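PDB 6OUX: threonine phosphate decarboxylase-like enzyme from Sulfurospirillum multivorans, which catalyses the pyridoxal phosphate-dependent decarboxylation of L-serine O-phosphate to ethanolamine O-phosphate, a precursor of the nucleotide-loop linkage in norcobamides. Local coordinates for residues A[125-130]-A[178-183]; A[129-134]-A[358-363]; A[8-13]-A[346-351]. All coordinates share one frame; numbering follows the deposited sequence.

Contacts 1 and 2 form one continuous patch by the substrate site, their centres about 8 Å apart. They share Pro129 and Thr130, which follow strand 123-128: contact 1 joins this turn to the loop 178-183, which holds Asn181, assigned to O-phospho-L-serine binding, and contact 2 joins it to the loop 358-363. Asn181 OD1 lies 3.0 Å from Phe131 N, a probable hydrogen bond linking the two. Arg369, probably a second substrate-binding residue, has its side chain about 4 Å from that of Pro182 and about 3 Å from that of Phe131. Contact 3 lies apart at the surface, its centre about 31 Å from that of contact 1 and 25 Å from that of contact 2.

Contact 1. Residues A[125-130]-A[178-183]; sequences ALMIPT and NPNNPN
The backbones of Thr130 and Asn181 come closest here, their CA atoms 6.1 Å apart, where the chain leaves strand 123-128 and passes through Pro129, after a cis peptide bond, to face the loop 178-183. Asn180 provides the polar link. Its CG stands anti to the backbone N (chi1 -156°), which carries the amide to the turn, and ND2 donates to Pro129 O at 3.2 Å with an N-H...O angle of 161°. The carbonyl is met nearly end-on and lies close to the plane of the amide. The same ND2 donates to Asn183 OD1 at 3.0 Å, on a more bent path, so two acceptors fix the rotation of this amide. Replacing Asn180 with a leucine would probably leave Pro129 O and Asn183 OD1 without this shared donor and weaken the tie between turn and loop. Asn180 OD1 is buried with no clear hydrogen-bonding partner, 4.2 Å from Met127 CE, and Pro182 CD packs 4.3 Å from Thr130 CA. Asn181, probably substrate-binding, accepts a hydrogen bond from Arg369 at its backbone O. In the mixed sheet, strand 123-128 runs between the parallel strands 173-177 and 143-148, and the loop 178-183 leads from strand 173-177 toward helix 189-198.

Contact 2. Residues A[129-134]-A[358-363]; sequences PTFSSY and ADKIGV
Lys360 and Phe131 meet by charge and ring, while Pro129 packs on the turn that Lys360 opens. The lysine starts with CG anti to its carbonyl carbon (chi1 -66°), bends at chi2, then runs straight, which brings CE and NZ over one face of the Phe131 ring. NZ stands 4.0 Å from the centroid of the Phe131 ring and only 7° off its normal, a cation-pi contact, and CE adds a CH-pi contact. NZ also donates to Phe131 O at 2.7 Å, in the carbonyl plane, so backbone and ring of one residue hold the same ammonium; Ala24 O is a further acceptor. Pro129 lays its ring against the type II turn 360-363: CB touches Val363 CG2 at 3.6 Å and Ile361 O at 3.5 Å, while CD lies 3.7 Å from Gly362 O. Gly362 has positive phi, and a CB there would crowd Pro129 N and the carbonyl O of Ile361. A water bridges the backbones, accepting from Thr130 N and donating to Ile361 O at 2.6 Å. Arg369 makes another cation-pi contact with Phe131, and Arg355 pairs with Asp359. Both arginines probably bind O-phospho-L-serine, placing these loops at the substrate pocket of an aminotransferase-fold, PLP-dependent decarboxylase.

Contact 3. Residues A[8-13]-A[346-351]; sequences ARNTQF and LLVEYG
A surface contact between the start of one helix and the C-terminal part of another, this pairing sets the N-terminal residues 8-13 against helix 339-350 of the aminotransferase fold. Helix 11-19 begins just after Asn10, and near the C-terminal end of helix 339-350 Gly351, with positive phi, leads the chain toward strand 352-356. The backbones stay apart, with the CA atoms of Asn10 and Val348 8.0 Å from each other, and side chains span the interval. Phe13 carries the apolar part. Its CG stands anti to the backbone N (chi1 178°), sending the ring across to the other helix, where Val348 CG2 sits over the centre of one face, 3.6 Å from the Phe13 ring centroid and 6° off the ring normal, a CH-pi contact. Leu347 CD1 comes instead to the ring edge, 4.1 Å from Phe13 CZ, so of two neighbouring residues one lies over the face and the other at the edge. Phe38 stacks with the same ring. Val348 also turns its other methyl, CG1, to the side chain of Asn10. On the chain leading into helix 11-19, residues 8-11 form a type I turn in which Ala8 O accepts from both Thr11 N and Thr11 OG1, the two donors reaching it from the same face of its plane. Arg9, within this turn, bends at chi3 and crosses Glu349 at about a right angle, with the guanidinium and carboxylate planes 52° apart. Their salt bridge is made at the edge of the guanidinium, Arg9 NH1 lying a short 2.5 Å from Glu349 OE2.

Contact 1. Residues A[125-130]-A[178-183]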
loop_
_atom_site.group_PDB
_atom_site.type_symbol
_atom_site.label_atom_id
_atom_site.label_comp_id
_atom_site.label_asym_id
_atom_site.label_seq_id
_atom_site.Cartn_x
_atom_site.Cartn_y
_atom_site.Cartn_z
ATOM N N ALA A 125 19.101 -18.697 3.455
ATOM C CA ALA A 125 19.732 -18.674 4.778
ATOM C C ALA A 125 19.272 -17.410 5.520
ATOM O O ALA A 125 19.439 -16.274 5.010
ATOM C CB ALA A 125 21.235 -18.739 4.702
ATOM N N LEU A 126 18.650 -17.645 6.672
ATOM C CA LEU A 126 18.234 -16.577 7.622
ATOM C C LEU A 126 18.998 -16.709 8.914
ATOM O O LEU A 126 19.466 -17.806 9.277
ATOM C CB LEU A 126 16.758 -16.681 7.942
ATOM C CG LEU A 126 15.768 -16.780 6.785
ATOM C CD1 LEU A 126 14.356 -16.946 7.369
ATOM C CD2 LEU A 126 15.841 -15.514 5.962
ATOM N N MET A 127 19.127 -15.602 9.645
ATOM C CA MET A 127 19.690 -15.684 10.996
ATOM C C MET A 127 18.560 -15.818 12.000
ATOM O O MET A 127 17.429 -15.408 11.748
ATOM C CB MET A 127 20.542 -14.454 11.311
ATOM C CG MET A 127 21.821 -14.284 10.467
ATOM S SD MET A 127 22.483 -12.636 10.898
ATOM C CE MET A 127 21.207 -11.441 10.312
ATOM N N ILE A 128 18.905 -16.304 13.169
ATOM C CA ILE A 128 17.985 -16.413 14.280
ATOM C C ILE A 128 18.728 -15.941 15.549
ATOM O O ILE A 128 19.875 -16.335 15.791
ATOM C CB ILE A 128 17.527 -17.897 14.376
ATOM C CG1 ILE A 128 16.558 -18.132 15.497
ATOM C CG2 ILE A 128 18.710 -18.806 14.669
ATOM C CD1 ILE A 128 16.139 -19.589 15.603
ATOM N N PRO A 129 18.085 -15.088 16.386
ATOM C CA PRO A 129 16.786 -14.541 16.270
ATOM C C PRO A 129 16.646 -13.371 15.349
ATOM O O PRO A 129 17.577 -12.624 15.179
ATOM C CB PRO A 129 16.483 -14.076 17.681
ATOM C CG PRO A 129 17.761 -13.816 18.271
ATOM C CD PRO A 129 18.667 -14.819 17.696
ATOM N N THR A 130 15.456 -13.227 14.777
ATOM C CA THR A 130 15.122 -12.044 14.002
ATOM C C THR A 130 13.676 -11.743 14.320
ATOM O O THR A 130 12.904 -12.654 14.674
ATOM C CB THR A 130 15.251 -12.275 12.446
ATOM O OG1 THR A 130 16.313 -13.167 12.102
ATOM C CG2 THR A 130 15.588 -11.085 11.867
ATOM N N ASN A 178 20.874 -5.371 9.159
ATOM C CA ASN A 178 22.048 -4.713 9.730
ATOM C C ASN A 178 21.779 -3.203 9.848
ATOM O O ASN A 178 21.677 -2.528 8.838
ATOM C CB ASN A 178 23.284 -4.987 8.895
ATOM C CG ASN A 178 24.540 -4.627 9.608
ATOM O OD1 ASN A 178 24.702 -4.945 10.799
ATOM N ND2 ASN A 178 25.419 -3.924 8.930
ATOM N N PRO A 179 21.589 -2.675 11.071
ATOM C CA PRO A 179 21.539 -3.383 12.359
ATOM C C PRO A 179 20.427 -4.405 12.486
ATOM O O PRO A 179 19.354 -4.232 11.935
ATOM C CB PRO A 179 21.336 -2.222 13.413
ATOM C CG PRO A 179 21.760 -0.947 12.701
ATOM C CD PRO A 179 21.358 -1.223 11.247
ATOM N N ASN A 180 20.633 -5.454 13.271
ATOM C CA ASN A 180 19.560 -6.503 13.501
ATOM C C ASN A 180 18.406 -6.004 14.471
ATOM O O ASN A 180 18.632 -5.176 15.295
ATOM C CB ASN A 180 20.178 -7.790 14.042
ATOM C CG ASN A 180 19.340 -9.046 13.775
ATOM O OD1 ASN A 180 18.633 -9.147 12.780
ATOM N ND2 ASN A 180 19.369 -10.001 14.734
ATOM N N ASN A 181 17.224 -6.611 14.401
ATOM C CA ASN A 181 15.873 -6.050 14.752
ATOM C C ASN A 181 14.984 -6.411 15.967
ATOM O O ASN A 181 13.752 -5.771 16.053
ATOM C CB ASN A 181 15.073 -6.585 13.694
ATOM C CG ASN A 181 15.412 -8.047 13.564
ATOM O OD1 ASN A 181 15.721 -8.710 14.612
ATOM N ND2 ASN A 181 15.616 -8.493 12.318
ATOM N N PRO A 182 15.450 -7.463 16.805
ATOM C CA PRO A 182 15.187 -6.963 18.087
ATOM C C PRO A 182 16.453 -6.692 18.947
ATOM O O PRO A 182 16.329 -5.925 19.869
ATOM C CB PRO A 182 14.319 -8.086 18.708
ATOM C CG PRO A 182 15.089 -9.328 18.281
ATOM C CD PRO A 182 15.658 -8.932 16.912
ATOM N N ASN A 183 17.631 -7.235 18.683
ATOM C CA ASN A 183 18.761 -6.899 19.561
ATOM C C ASN A 183 19.547 -5.616 19.213
ATOM O O ASN A 183 20.057 -4.954 20.086
ATOM C CB ASN A 183 19.692 -8.056 19.731
ATOM C CG ASN A 183 20.290 -8.480 18.412
ATOM O OD1 ASN A 183 19.565 -8.961 17.521
ATOM N ND2 ASN A 183 21.558 -8.234 18.254
#

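Contact 2. Residues A[129-134]-A[358-363]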
loop_
_atom_site.group_PDB
_atom_site.type_symbol
_atom_site.label_atom_id
_atom_site.label_comp_id
_atom_site.label_asym_id
_atom_site.label_seq_id
_atom_site.Cartn_x
_atom_site.Cartn_y
_atom_site.Cartn_z
ATOM N N PRO A 129 18.085 -15.088 16.386
ATOM C CA PRO A 129 16.786 -14.541 16.270
ATOM C C PRO A 129 16.646 -13.371 15.349
ATOM O O PRO A 129 17.577 -12.624 15.179
ATOM C CB PRO A 129 16.483 -14.076 17.681
ATOM C CG PRO A 129 17.761 -13.816 18.271
ATOM C CD PRO A 129 18.667 -14.819 17.696
ATOM N N THR A 130 15.456 -13.227 14.777
ATOM C CA THR A 130 15.122 -12.044 14.002
ATOM C C THR A 130 13.676 -11.743 14.320
ATOM O O THR A 130 12.904 -12.654 14.674
ATOM C CB THR A 130 15.251 -12.275 12.446
ATOM O OG1 THR A 130 16.313 -13.167 12.102
ATOM C CG2 THR A 130 15.588 -11.085 11.867
ATOM N N PHE A 131 13.307 -10.484 14.255
ATOM C CA PHE A 131 11.964 -10.070 14.625
ATOM C C PHE A 131 10.895 -10.521 13.623
ATOM O O PHE A 131 9.859 -11.022 14.028
ATOM C CB PHE A 131 11.863 -8.562 14.784
ATOM C CG PHE A 131 10.611 -8.115 15.477
ATOM C CD1 PHE A 131 10.573 -8.045 16.847
ATOM C CD2 PHE A 131 9.471 -7.808 14.773
ATOM C CE1 PHE A 131 9.404 -7.636 17.543
ATOM C CE2 PHE A 131 8.313 -7.372 15.437
ATOM C CZ PHE A 131 8.287 -7.289 16.830
ATOM N N SER A 132 11.137 -10.300 12.342
ATOM C CA SER A 132 10.221 -10.746 11.286
ATOM C C SER A 132 10.433 -12.195 10.884
ATOM O O SER A 132 11.550 -12.657 10.821
ATOM C CB SER A 132 10.429 -9.905 10.053
ATOM O OG SER A 132 10.353 -8.560 10.391
ATOM N N SER A 133 9.354 -12.936 10.672
ATOM C CA SER A 133 9.461 -14.286 10.151
ATOM C C SER A 133 9.461 -14.109 8.657
ATOM O O SER A 133 8.698 -13.303 8.107
ATOM C CB SER A 133 8.289 -15.197 10.561
ATOM O OG SER A 133 8.777 -16.198 11.431
ATOM N N TYR A 134 10.351 -14.821 8.004
ATOM C CA TYR A 134 10.410 -14.743 6.563
ATOM C C TYR A 134 10.024 -16.130 5.976
ATOM O O TYR A 134 9.658 -16.192 4.804
ATOM C CB TYR A 134 11.810 -14.255 6.107
ATOM C CG TYR A 134 12.314 -12.884 6.676
ATOM C CD1 TYR A 134 11.942 -11.675 6.105
ATOM C CD2 TYR A 134 13.171 -12.838 7.790
ATOM C CE1 TYR A 134 12.403 -10.451 6.593
ATOM C CE2 TYR A 134 13.640 -11.620 8.309
ATOM C CZ TYR A 134 13.248 -10.426 7.709
ATOM O OH TYR A 134 13.679 -9.195 8.217
ATOM N N ALA A 358 9.040 -13.054 24.181
ATOM C CA ALA A 358 8.600 -14.452 24.409
ATOM C C ALA A 358 8.218 -15.183 23.121
ATOM O O ALA A 358 8.410 -16.373 23.006
ATOM C CB ALA A 358 7.415 -14.469 25.390
ATOM N N ASP A 359 7.711 -14.477 22.128
ATOM C CA ASP A 359 7.293 -15.133 20.891
ATOM C C ASP A 359 8.351 -15.140 19.776
ATOM O O ASP A 359 8.025 -15.385 18.622
ATOM C CB ASP A 359 6.032 -14.453 20.362
ATOM C CG ASP A 359 6.240 -12.955 20.015
ATOM O OD1 ASP A 359 7.238 -12.325 20.462
ATOM O OD2 ASP A 359 5.380 -12.411 19.299
ATOM N N LYS A 360 9.580 -14.780 20.088
ATOM C CA LYS A 360 10.614 -14.663 19.063
ATOM C C LYS A 360 11.564 -15.755 19.290
ATOM O O LYS A 360 12.230 -15.756 20.314
ATOM C CB LYS A 360 11.308 -13.305 19.137
ATOM C CG LYS A 360 10.385 -12.138 18.798
ATOM C CD LYS A 360 9.616 -12.363 17.486
ATOM C CE LYS A 360 8.630 -11.216 17.265
ATOM N NZ LYS A 360 7.975 -11.400 15.940
ATOM N N ILE A 361 11.642 -16.702 18.346
ATOM C CA ILE A 361 12.436 -17.923 18.562
ATOM C C ILE A 361 13.885 -17.558 18.491
ATOM O O ILE A 361 14.288 -16.749 17.681
ATOM C CB ILE A 361 12.071 -19.091 17.603
ATOM C CG1 ILE A 361 10.590 -19.508 17.775
ATOM C CG2 ILE A 361 12.990 -20.311 17.834
ATOM C CD1 ILE A 361 10.084 -19.652 19.220
ATOM N N GLY A 362 14.660 -18.093 19.413
ATOM C CA GLY A 362 16.070 -17.807 19.471
ATOM C C GLY A 362 16.463 -16.798 20.500
ATOM O O GLY A 362 17.680 -16.641 20.816
ATOM N N VAL A 363 15.477 -16.110 21.060
ATOM C CA VAL A 363 15.741 -15.168 22.160
ATOM C C VAL A 363 15.681 -15.921 23.510
ATOM O O VAL A 363 14.634 -16.323 23.951
ATOM C CB VAL A 363 14.792 -13.960 22.167
ATOM C CG1 VAL A 363 15.171 -13.018 23.309
ATOM C CG2 VAL A 363 14.860 -13.215 20.825
HETATM O O HOH W 1 13.520 -15.484 15.521
HETATM O O HOH W 2 7.888 -13.668 13.537
#

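Contact 3. Residues A[8-13]-A[346-351]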
loop_
_atom_site.group_PDB
_atom_site.type_symbol
_atom_site.label_atom_id
_atom_site.label_comp_id
_atom_site.label_asym_id
_atom_site.label_seq_id
_atom_site.Cartn_x
_atom_site.Cartn_y
_atom_site.Cartn_z
ATOM N N ALA A 8 2.309 -10.668 42.790
ATOM C CA ALA A 8 1.179 -11.290 42.096
ATOM C C ALA A 8 -0.010 -10.303 41.948
ATOM O O ALA A 8 -1.077 -10.697 41.451
ATOM C CB ALA A 8 0.748 -12.555 42.839
ATOM N N ARG A 9 0.190 -9.053 42.401
ATOM C CA ARG A 9 -0.789 -7.953 42.338
ATOM C C ARG A 9 -1.622 -7.847 41.054
ATOM O O ARG A 9 -2.784 -7.497 41.106
ATOM C CB ARG A 9 -0.040 -6.630 42.346
ATOM C CG ARG A 9 0.002 -5.862 43.623
ATOM C CD ARG A 9 0.956 -4.672 43.408
ATOM N NE ARG A 9 2.359 -5.119 43.288
ATOM C CZ ARG A 9 3.182 -4.896 42.259
ATOM N NH1 ARG A 9 2.801 -4.199 41.195
ATOM N NH2 ARG A 9 4.416 -5.376 42.306
ATOM N N ASN A 10 -0.987 -8.028 39.904
ATOM C CA ASN A 10 -1.649 -7.747 38.606
ATOM C C ASN A 10 -2.082 -8.988 37.851
ATOM O O ASN A 10 -2.341 -8.943 36.643
ATOM C CB ASN A 10 -0.708 -6.922 37.701
ATOM C CG ASN A 10 -0.373 -5.534 38.260
ATOM O OD1 ASN A 10 0.787 -5.087 38.196
ATOM N ND2 ASN A 10 -1.377 -4.830 38.762
ATOM N N THR A 11 -2.166 -10.113 38.574
ATOM C CA THR A 11 -2.361 -11.405 37.987
ATOM C C THR A 11 -3.630 -11.431 37.105
ATOM O O THR A 11 -3.605 -11.944 35.971
ATOM C CB THR A 11 -2.405 -12.537 39.089
ATOM O OG1 THR A 11 -1.139 -12.657 39.768
ATOM C CG2 THR A 11 -2.730 -13.860 38.511
ATOM N N GLN A 12 -4.709 -10.876 37.632
ATOM C CA GLN A 12 -6.013 -10.848 36.925
ATOM C C GLN A 12 -5.838 -10.134 35.595
ATOM O O GLN A 12 -6.147 -10.658 34.526
ATOM C CB GLN A 12 -7.106 -10.191 37.783
ATOM C CG GLN A 12 -8.492 -10.328 37.129
ATOM C CD GLN A 12 -9.648 -9.742 37.957
ATOM O OE1 GLN A 12 -9.477 -9.115 39.012
ATOM N NE2 GLN A 12 -10.837 -9.985 37.479
ATOM N N PHE A 13 -5.240 -8.963 35.660
ATOM C CA PHE A 13 -4.893 -8.242 34.440
ATOM C C PHE A 13 -3.987 -9.063 33.507
ATOM O O PHE A 13 -4.269 -9.255 32.311
ATOM C CB PHE A 13 -4.231 -6.929 34.802
ATOM C CG PHE A 13 -3.796 -6.130 33.607
ATOM C CD1 PHE A 13 -2.526 -6.358 32.991
ATOM C CD2 PHE A 13 -4.641 -5.171 33.056
ATOM C CE1 PHE A 13 -2.144 -5.640 31.895
ATOM C CE2 PHE A 13 -4.230 -4.452 31.950
ATOM C CZ PHE A 13 -2.985 -4.672 31.387
ATOM N N LEU A 346 4.200 -2.196 33.946
ATOM C CA LEU A 346 4.428 -0.994 33.162
ATOM C C LEU A 346 3.119 -0.423 32.653
ATOM O O LEU A 346 2.929 0.805 32.670
ATOM C CB LEU A 346 5.372 -1.272 31.977
ATOM C CG LEU A 346 6.846 -1.461 32.373
ATOM C CD1 LEU A 346 7.632 -2.183 31.300
ATOM C CD2 LEU A 346 7.476 -0.118 32.706
ATOM N N LEU A 347 2.238 -1.270 32.140
ATOM C CA LEU A 347 0.944 -0.772 31.609
ATOM C C LEU A 347 0.085 -0.180 32.773
ATOM O O LEU A 347 -0.331 1.003 32.759
ATOM C CB LEU A 347 0.175 -1.895 30.896
ATOM C CG LEU A 347 0.706 -2.161 29.486
ATOM C CD1 LEU A 347 0.089 -3.427 28.894
ATOM C CD2 LEU A 347 0.463 -0.947 28.599
ATOM N N VAL A 348 -0.117 -1.000 33.791
ATOM C CA VAL A 348 -1.133 -0.690 34.805
ATOM C C VAL A 348 -0.659 0.496 35.646
ATOM O O VAL A 348 -1.406 1.401 35.949
ATOM C CB VAL A 348 -1.444 -1.965 35.657
ATOM C CG1 VAL A 348 -2.224 -1.666 36.937
ATOM C CG2 VAL A 348 -2.232 -2.966 34.844
ATOM N N GLU A 349 0.591 0.485 36.043
ATOM C CA GLU A 349 1.072 1.407 37.039
ATOM C C GLU A 349 1.617 2.672 36.383
ATOM O O GLU A 349 1.577 3.743 36.982
ATOM C CB GLU A 349 2.084 0.677 37.946
ATOM C CG GLU A 349 1.397 -0.394 38.768
ATOM C CD GLU A 349 2.305 -1.475 39.375
ATOM O OE1 GLU A 349 3.524 -1.250 39.583
ATOM O OE2 GLU A 349 1.755 -2.574 39.649
ATOM N N TYR A 350 2.065 2.581 35.124
ATOM C CA TYR A 350 2.720 3.733 34.471
ATOM C C TYR A 350 2.239 4.118 33.100
ATOM O O TYR A 350 2.688 5.127 32.536
ATOM C CB TYR A 350 4.215 3.496 34.417
ATOM C CG TYR A 350 4.822 3.218 35.739
ATOM C CD1 TYR A 350 4.883 1.921 36.217
ATOM C CD2 TYR A 350 5.357 4.239 36.531
ATOM C CE1 TYR A 350 5.455 1.632 37.444
ATOM C CE2 TYR A 350 5.964 3.938 37.758
ATOM C CZ TYR A 350 5.979 2.639 38.204
ATOM O OH TYR A 350 6.530 2.259 39.394
ATOM N N GLY A 351 1.277 3.377 32.559
ATOM C CA GLY A 351 0.870 3.537 31.178
ATOM C C GLY A 351 1.953 3.351 30.080
ATOM O O GLY A 351 1.857 3.925 28.992
#